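PDB 4OVJ: extracellular solute-binding protein family 1 from Alicyclobacillus acidocaldarius subsp. acidocaldarius, which probably binds an extracellular solute, perhaps a sugar as many family 1 members do, and delivers it to an ABC-type importer in the membrane. Local coordinates for residues A140-E145 with N262-L267; L277-T282 with E288-K293. All blocks are in the same frame, centred on the assembly; numbering follows the deposited sequence.

Interaction 1: residues A140-E145 with N262-L267; sequences AVIYDE and NYVVSL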
ATOM      1  N   ALA A 140      -2.330  -8.424   3.538  1.00  8.38           N
ATOM      2  CA  ALA A 140      -1.965  -9.719   4.094  1.00  7.79           C
ATOM      3  C   ALA A 140      -3.087 -10.163   5.014  1.00  8.05           C
ATOM      4  O   ALA A 140      -3.866  -9.341   5.495  1.00  8.89           O
ATOM      5  CB  ALA A 140      -0.688  -9.594   4.897  1.00  8.70           C
ATOM      6  N   VAL A 141      -3.164 -11.464   5.238  1.00  8.00           N
ATOM      7  CA  VAL A 141      -3.925 -12.003   6.352  1.00  7.69           C
ATOM      8  C   VAL A 141      -2.977 -12.091   7.532  1.00  6.83           C
ATOM      9  O   VAL A 141      -1.940 -12.738   7.458  1.00  6.94           O
ATOM     10  CB  VAL A 141      -4.499 -13.383   6.020  1.00  9.02           C
ATOM     11  CG1 VAL A 141      -5.158 -13.982   7.244  1.00  9.85           C
ATOM     12  CG2 VAL A 141      -5.485 -13.284   4.869  1.00 10.50           C
ATOM     13  N   ILE A 142      -3.329 -11.383   8.598  1.00  7.22           N
ATOM     14  CA  ILE A 142      -2.581 -11.387   9.847  1.00  7.16           C
ATOM     15  C   ILE A 142      -3.381 -12.266  10.792  1.00  7.62           C
ATOM     16  O   ILE A 142      -4.549 -11.992  11.080  1.00  8.48           O
ATOM     17  CB  ILE A 142      -2.422  -9.979  10.435  1.00  8.83           C
ATOM     18  CG1 ILE A 142      -1.872  -9.016   9.373  1.00  9.78           C
ATOM     19  CG2 ILE A 142      -1.515 -10.034  11.652  1.00  9.95           C
ATOM     20  CD1 ILE A 142      -1.652  -7.600   9.846  1.00 11.75           C
ATOM     21  N   TYR A 143      -2.774 -13.349  11.253  1.00  7.78           N
ATOM     22  CA  TYR A 143      -3.531 -14.353  11.989  1.00  7.64           C
ATOM     23  C   TYR A 143      -2.805 -14.865  13.241  1.00  7.86           C
ATOM     24  O   TYR A 143      -1.576 -14.857  13.326  1.00  7.91           O
ATOM     25  CB  TYR A 143      -3.934 -15.520  11.076  1.00  9.14           C
ATOM     26  CG  TYR A 143      -2.781 -16.374  10.597  1.00  9.33           C
ATOM     27  CD1 TYR A 143      -2.001 -15.994   9.512  1.00 10.19           C
ATOM     28  CD2 TYR A 143      -2.468 -17.563  11.234  1.00  9.16           C
ATOM     29  CE1 TYR A 143      -0.938 -16.775   9.081  1.00  9.10           C
ATOM     30  CE2 TYR A 143      -1.412 -18.346  10.812  1.00  9.99           C
ATOM     31  CZ  TYR A 143      -0.649 -17.945   9.731  1.00 10.27           C
ATOM     32  OH  TYR A 143       0.413 -18.705   9.333  1.00 11.89           O
ATOM     33  N   ASP A 144      -3.610 -15.281  14.212  1.00  8.11           N
ATOM     34  CA  ASP A 144      -3.128 -15.920  15.429  1.00  8.85           C
ATOM     35  C   ASP A 144      -2.658 -17.335  15.066  1.00  9.30           C
ATOM     36  O   ASP A 144      -3.466 -18.221  14.749  1.00  9.12           O
ATOM     37  CB  ASP A 144      -4.276 -15.929  16.444  1.00 10.04           C
ATOM     38  CG  ASP A 144      -3.936 -16.620  17.756  1.00 12.75           C
ATOM     39  OD1 ASP A 144      -3.105 -17.539  17.786  1.00 14.17           O
ATOM     40  OD2 ASP A 144      -4.569 -16.273  18.766  1.00 17.52           O
ATOM     41  N   GLU A 145      -1.346 -17.526  15.080  1.00 10.27           N
ATOM     42  CA  GLU A 145      -0.750 -18.801  14.694  1.00 11.32           C
ATOM     43  C   GLU A 145      -1.315 -19.979  15.460  1.00 11.28           C
ATOM     44  O   GLU A 145      -1.696 -20.987  14.870  1.00 12.36           O
ATOM     45  CB  GLU A 145       0.743 -18.781  14.958  1.00 16.46           C
ATOM     46  CG  GLU A 145       1.565 -18.183  13.868  1.00 22.43           C
ATOM     47  CD  GLU A 145       2.998 -18.670  13.956  1.00 29.77           C
ATOM     48  OE1 GLU A 145       3.597 -18.520  15.047  1.00 31.61           O
ATOM     49  OE2 GLU A 145       3.505 -19.216  12.947  1.00 32.15           O
ATOM     50  N   ASN A 262       1.653  -3.616   7.001  1.00 12.76           N
ATOM     51  CA  ASN A 262       2.306  -2.676   7.916  1.00 16.62           C
ATOM     52  C   ASN A 262       1.742  -2.716   9.324  1.00 15.15           C
ATOM     53  O   ASN A 262       2.447  -2.409  10.284  1.00 18.38           O
ATOM     54  CB  ASN A 262       2.228  -1.231   7.375  1.00 17.13           C
ATOM     55  CG  ASN A 262       0.860  -0.576   7.575  1.00 21.02           C
ATOM     56  OD1 ASN A 262      -0.085  -0.841   6.835  1.00 20.56           O
ATOM     57  ND2 ASN A 262       0.762   0.330   8.557  1.00 26.33           N
ATOM     58  N   TYR A 263       0.471  -3.093   9.442  1.00 11.94           N
ATOM     59  CA  TYR A 263      -0.187  -3.157  10.736  1.00 11.43           C
ATOM     60  C   TYR A 263       0.340  -4.257  11.647  1.00 12.38           C
ATOM     61  O   TYR A 263       0.034  -4.242  12.840  1.00 12.07           O
ATOM     62  CB  TYR A 263      -1.708  -3.314  10.580  1.00  9.21           C
ATOM     63  CG  TYR A 263      -2.411  -2.034  10.224  1.00 11.04           C
ATOM     64  CD1 TYR A 263      -2.469  -0.981  11.128  1.00 13.81           C
ATOM     65  CD2 TYR A 263      -3.041  -1.879   9.001  1.00 12.72           C
ATOM     66  CE1 TYR A 263      -3.118   0.197  10.818  1.00 15.97           C
ATOM     67  CE2 TYR A 263      -3.692  -0.695   8.676  1.00 15.31           C
ATOM     68  CZ  TYR A 263      -3.723   0.336   9.592  1.00 14.99           C
ATOM     69  OH  TYR A 263      -4.375   1.510   9.307  1.00 21.83           O
ATOM     70  N   VAL A 264       1.116  -5.214  11.121  1.00 13.05           N
ATOM     71  CA  VAL A 264       1.560  -6.310  11.979  1.00 14.10           C
ATOM     72  C   VAL A 264       2.400  -5.813  13.159  1.00 13.84           C
ATOM     73  O   VAL A 264       2.315  -6.382  14.243  1.00 14.10           O
ATOM     74  CB  VAL A 264       2.285  -7.449  11.219  1.00 16.58           C
ATOM     75  CG1 VAL A 264       3.636  -7.002  10.710  1.00 18.59           C
ATOM     76  CG2 VAL A 264       2.447  -8.677  12.117  1.00 18.06           C
ATOM     77  N   VAL A 265       3.190  -4.756  12.966  1.00 12.77           N
ATOM     78  CA  VAL A 265       4.032  -4.260  14.058  1.00 13.51           C
ATOM     79  C   VAL A 265       3.153  -3.719  15.183  1.00 13.12           C
ATOM     80  O   VAL A 265       3.327  -4.092  16.344  1.00 14.95           O
ATOM     81  CB  VAL A 265       5.024  -3.178  13.581  1.00 14.73           C
ATOM     82  CG1 VAL A 265       5.656  -2.453  14.765  1.00 17.71           C
ATOM     83  CG2 VAL A 265       6.081  -3.813  12.691  1.00 16.84           C
ATOM     84  N   SER A 266       2.201  -2.860  14.828  1.00 14.38           N
ATOM     85  CA  SER A 266       1.252  -2.307  15.798  1.00 15.29           C
ATOM     86  C   SER A 266       0.435  -3.392  16.485  1.00 13.14           C
ATOM     87  O   SER A 266       0.309  -3.393  17.701  1.00 15.64           O
ATOM     88  CB  SER A 266       0.286  -1.318  15.132  1.00 19.51           C
ATOM     89  OG  SER A 266       0.989  -0.212  14.620  1.00 28.07           O
ATOM     90  N   LEU A 267      -0.136  -4.301  15.703  1.00 12.26           N
ATOM     91  CA  LEU A 267      -0.946  -5.376  16.268  1.00 12.10           C
ATOM     92  C   LEU A 267      -0.132  -6.233  17.213  1.00 10.89           C
ATOM     93  O   LEU A 267      -0.572  -6.545  18.311  1.00 12.15           O
ATOM     94  CB  LEU A 267      -1.545  -6.259  15.179  1.00 12.06           C
ATOM     95  CG  LEU A 267      -2.680  -5.602  14.421  1.00 12.32           C
ATOM     96  CD1 LEU A 267      -2.950  -6.387  13.153  1.00 13.30           C
ATOM     97  CD2 LEU A 267      -3.949  -5.483  15.273  1.00 13.84           C
TER

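Interaction 2: residues L277-T282 with E288-K293; sequences LALPPT and EGLYIK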
ATOM      1  N   LEU A 277       1.711 -14.198   9.097  1.00  8.72           N
ATOM      2  CA  LEU A 277       1.239 -13.557   7.889  1.00  8.03           C
ATOM      3  C   LEU A 277       1.066 -14.544   6.747  1.00  7.50           C
ATOM      4  O   LEU A 277       1.905 -15.416   6.518  1.00  9.22           O
ATOM      5  CB  LEU A 277       2.223 -12.476   7.476  1.00  8.56           C
ATOM      6  CG  LEU A 277       2.586 -11.437   8.536  1.00 10.35           C
ATOM      7  CD1 LEU A 277       3.664 -10.492   8.036  1.00 11.05           C
ATOM      8  CD2 LEU A 277       1.352 -10.658   8.911  1.00 11.15           C
ATOM      9  N   ALA A 278      -0.036 -14.387   6.034  1.00  6.81           N
ATOM     10  CA  ALA A 278      -0.294 -15.124   4.803  1.00  7.06           C
ATOM     11  C   ALA A 278      -0.663 -14.150   3.712  1.00  6.86           C
ATOM     12  O   ALA A 278      -1.168 -13.060   3.984  1.00  6.35           O
ATOM     13  CB  ALA A 278      -1.410 -16.116   4.998  1.00  7.94           C
ATOM     14  N   LEU A 279      -0.417 -14.535   2.464  1.00  7.15           N
ATOM     15  CA  LEU A 279      -0.978 -13.761   1.360  1.00  7.61           C
ATOM     16  C   LEU A 279      -2.499 -13.923   1.365  1.00  7.42           C
ATOM     17  O   LEU A 279      -3.019 -14.966   1.772  1.00  7.44           O
ATOM     18  CB  LEU A 279      -0.406 -14.217   0.017  1.00  8.78           C
ATOM     19  CG  LEU A 279       1.092 -13.983  -0.145  1.00  9.46           C
ATOM     20  CD1 LEU A 279       1.558 -14.591  -1.462  1.00 11.08           C
ATOM     21  CD2 LEU A 279       1.448 -12.501  -0.062  1.00  9.57           C
ATOM     22  N   PRO A 280      -3.229 -12.902   0.902  1.00  7.20           N
ATOM     23  CA  PRO A 280      -4.684 -12.991   0.946  1.00  7.63           C
ATOM     24  C   PRO A 280      -5.257 -14.032  -0.021  1.00  6.91           C
ATOM     25  O   PRO A 280      -4.584 -14.442  -0.981  1.00  7.36           O
ATOM     26  CB  PRO A 280      -5.163 -11.576   0.612  1.00  8.52           C
ATOM     27  CG  PRO A 280      -3.973 -10.799   0.233  1.00 10.15           C
ATOM     28  CD  PRO A 280      -2.735 -11.620   0.381  1.00  8.47           C
ATOM     29  N   PRO A 281      -6.483 -14.495   0.252  1.00  7.98           N
ATOM     30  CA  PRO A 281      -6.993 -15.626  -0.509  1.00  7.54           C
ATOM     31  C   PRO A 281      -7.211 -15.348  -1.977  1.00  7.78           C
ATOM     32  O   PRO A 281      -7.385 -14.202  -2.378  1.00  8.35           O
ATOM     33  CB  PRO A 281      -8.326 -15.940   0.168  1.00  8.52           C
ATOM     34  CG  PRO A 281      -8.179 -15.424   1.536  1.00  8.87           C
ATOM     35  CD  PRO A 281      -7.369 -14.178   1.383  1.00  8.31           C
ATOM     36  N   THR A 282      -7.187 -16.419  -2.756  1.00  8.44           N
ATOM     37  CA  THR A 282      -7.310 -16.350  -4.188  1.00  8.38           C
ATOM     38  C   THR A 282      -8.702 -16.727  -4.680  1.00  8.04           C
ATOM     39  O   THR A 282      -9.483 -17.362  -3.966  1.00  8.33           O
ATOM     40  CB  THR A 282      -6.279 -17.285  -4.849  1.00  9.44           C
ATOM     41  OG1 THR A 282      -6.501 -18.632  -4.426  1.00 10.33           O
ATOM     42  CG2 THR A 282      -4.880 -16.866  -4.483  1.00 10.53           C
ATOM     43  N   GLU A 288      -5.040 -12.447 -10.675  1.00 10.16           N
ATOM     44  CA  GLU A 288      -4.396 -12.073  -9.421  1.00  9.88           C
ATOM     45  C   GLU A 288      -4.929 -10.723  -8.961  1.00  9.82           C
ATOM     46  O   GLU A 288      -4.866  -9.731  -9.702  1.00 12.55           O
ATOM     47  CB  GLU A 288      -2.870 -12.028  -9.570  1.00 10.97           C
ATOM     48  CG  GLU A 288      -2.116 -11.627  -8.302  1.00 10.96           C
ATOM     49  CD  GLU A 288      -2.429 -12.524  -7.108  1.00 11.99           C
ATOM     50  OE1 GLU A 288      -2.064 -13.718  -7.164  1.00 13.77           O
ATOM     51  OE2 GLU A 288      -3.027 -12.043  -6.106  1.00 11.19           O
ATOM     52  N   GLY A 289      -5.458 -10.689  -7.739  1.00  8.99           N
ATOM     53  CA  GLY A 289      -5.923  -9.450  -7.139  1.00  9.20           C
ATOM     54  C   GLY A 289      -4.837  -8.603  -6.515  1.00  8.56           C
ATOM     55  O   GLY A 289      -4.972  -7.379  -6.429  1.00  9.15           O
ATOM     56  N   LEU A 290      -3.768  -9.240  -6.041  1.00  8.42           N
ATOM     57  CA  LEU A 290      -2.806  -8.538  -5.210  1.00  7.60           C
ATOM     58  C   LEU A 290      -2.003  -7.539  -6.032  1.00  7.67           C
ATOM     59  O   LEU A 290      -1.623  -7.813  -7.164  1.00  7.92           O
ATOM     60  CB  LEU A 290      -1.862  -9.527  -4.547  1.00  8.44           C
ATOM     61  CG  LEU A 290      -1.065  -9.021  -3.341  1.00  9.81           C
ATOM     62  CD1 LEU A 290      -1.977  -8.636  -2.179  1.00 10.88           C
ATOM     63  CD2 LEU A 290      -0.067 -10.095  -2.918  1.00 10.56           C
ATOM     64  N   TYR A 291      -1.771  -6.383  -5.433  1.00  8.79           N
ATOM     65  CA  TYR A 291      -0.863  -5.363  -5.954  1.00  8.92           C
ATOM     66  C   TYR A 291      -0.029  -4.857  -4.792  1.00  9.03           C
ATOM     67  O   TYR A 291      -0.397  -5.008  -3.623  1.00  9.58           O
ATOM     68  CB  TYR A 291      -1.627  -4.191  -6.575  1.00  9.88           C
ATOM     69  CG  TYR A 291      -2.602  -3.532  -5.621  1.00 10.10           C
ATOM     70  CD1 TYR A 291      -3.858  -4.088  -5.384  1.00 11.06           C
ATOM     71  CD2 TYR A 291      -2.247  -2.392  -4.913  1.00 10.28           C
ATOM     72  CE1 TYR A 291      -4.745  -3.510  -4.485  1.00 11.01           C
ATOM     73  CE2 TYR A 291      -3.130  -1.803  -4.026  1.00 11.43           C
ATOM     74  CZ  TYR A 291      -4.371  -2.378  -3.802  1.00 10.46           C
ATOM     75  OH  TYR A 291      -5.245  -1.796  -2.918  1.00 13.91           O
ATOM     76  N   ILE A 292       1.089  -4.245  -5.127  1.00  8.57           N
ATOM     77  CA  ILE A 292       1.918  -3.556  -4.160  1.00  9.57           C
ATOM     78  C   ILE A 292       1.610  -2.074  -4.286  1.00  9.80           C
ATOM     79  O   ILE A 292       1.674  -1.519  -5.369  1.00 11.19           O
ATOM     80  CB  ILE A 292       3.422  -3.795  -4.422  1.00 10.76           C
ATOM     81  CG1 ILE A 292       3.723  -5.276  -4.642  1.00 11.52           C
ATOM     82  CG2 ILE A 292       4.242  -3.241  -3.272  1.00 11.91           C
ATOM     83  CD1 ILE A 292       3.290  -6.186  -3.521  1.00 11.36           C
ATOM     84  N   LYS A 293       1.293  -1.436  -3.173  1.00  9.64           N
ATOM     85  CA  LYS A 293       0.992  -0.014  -3.182  1.00 10.52           C
ATOM     86  C   LYS A 293       2.300   0.736  -2.968  1.00 10.52           C
ATOM     87  O   LYS A 293       2.972   0.511  -1.972  1.00 11.06           O
ATOM     88  CB  LYS A 293       0.021   0.312  -2.058  1.00 12.99           C
ATOM     89  CG  LYS A 293      -0.398   1.770  -1.974  1.00 15.55           C
ATOM     90  CD  LYS A 293      -1.425   1.954  -0.863  1.00 19.79           C
ATOM     91  CE  LYS A 293      -1.539   3.410  -0.455  1.00 28.22           C
ATOM     92  NZ  LYS A 293      -2.269   4.185  -1.486  1.00 33.60           N
TER

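Interaction 1: residues A140-E145 with N262-L267
I142 reaches from the strand 128-144 to the helix 263-269, where L267, V264 and CB of Y263 receive it. The strand belongs to the mixed sheet of a periplasmic-binding-protein fold, and I142 is the contribution of segment 140-145 to the packing of the helix beside that sheet. Over the short segments strand and helix run nearly parallel, 20° apart, with their axes 10.2 Å from each other; from the strand side the contact rests on I142 alone, met by L267 and V264.

CG1 of I142 lies beside the backbone N and opposite the carbonyl carbon (chi1 -51°), and the chain then continues extended, which carries CD1 to the helix. There CD1 of I142 meets CD1 of L267 at 3.8 Å, the two side chains crossing at a slant, while CG2 of I142 stands 4.2 Å from the same L267 methyl. L267 points toward the strand. CD1 of I142 also sits 3.9 Å from V264 N and 4.2 Å from V264 CB. Y263 offers its CB, 4.3 Å from I142 CD1, and its ring turns away.

No hydrogen bond crosses between the segments. Within the helix, L267 N is bonded to Y263 O. A backbone bond from I142 to E257 ties the strand to its neighbour 256-260. At the strand's end D144 forms a salt bridge from OD2 to NH1 of R273, and its OD1 caps the next helix by accepting the backbone N-H of A147.

Interaction 2: residues L277-T282 with E288-K293
The chain leaving strand 275-278 and the approach to strand 293-300 form the two limbs of a connection in the solute-binding-protein fold, and L279 and P280 on one limb pack against L290 on the other. No hydrogen bond joins the limbs; methyl groups and a proline ring make the contact.

L290 divides its two methyls between two partners. Its CD1 lies 3.8 Å from CG of P280 and 4.0 Å from CD of the same ring, while L290 CD2 meets CD2 of L279 at 4.0 Å. In each pair the side chains cross at about a right angle. With chi1 at -163°, CG of L290 points opposite its own backbone N, and this extends the fork of methyls toward the other limb.

The connection links two strands that both pair antiparallel with strand 128-144 in the mixed sheet; beyond A278 the chain is irregular. Helices cover the contact, Y190 of helix 185-194 touching both P280 and L290, and V365 of helix 350-365 touching L290.

A charged group fixes the backbone next to the leucine. E288 turns back on its own limb, and its OE2 accepts the N-H of L290 at 2.9 Å through the lone pair directed away from OE1, with an N-H...O angle of 160°. The same oxygen is in a salt bridge with R157, whose NE also bonds to P280 O.

How the interactions relate
Interaction 1 closes before interaction 2 opens, so the two follow in series along the chain, with helix 263-269 leading on to strand 275-278. Their centres lie 14 Å apart, and both reach the same mixed sheet, in which strands 128-144 and 275-278 are antiparallel neighbours. Segments 140-145 and 277-282 therefore touch directly: V141 N lies 2.8 Å from A278 O, a probable hydrogen bond, and I142 CG1 packs 3.6 Å from L277 CD2. Helix 350-365 touches residues of both contacts. Interaction 1 joins parts 117 residues apart, whereas interaction 2 is local, and all four segments lie within the range of the solute-binding-protein family.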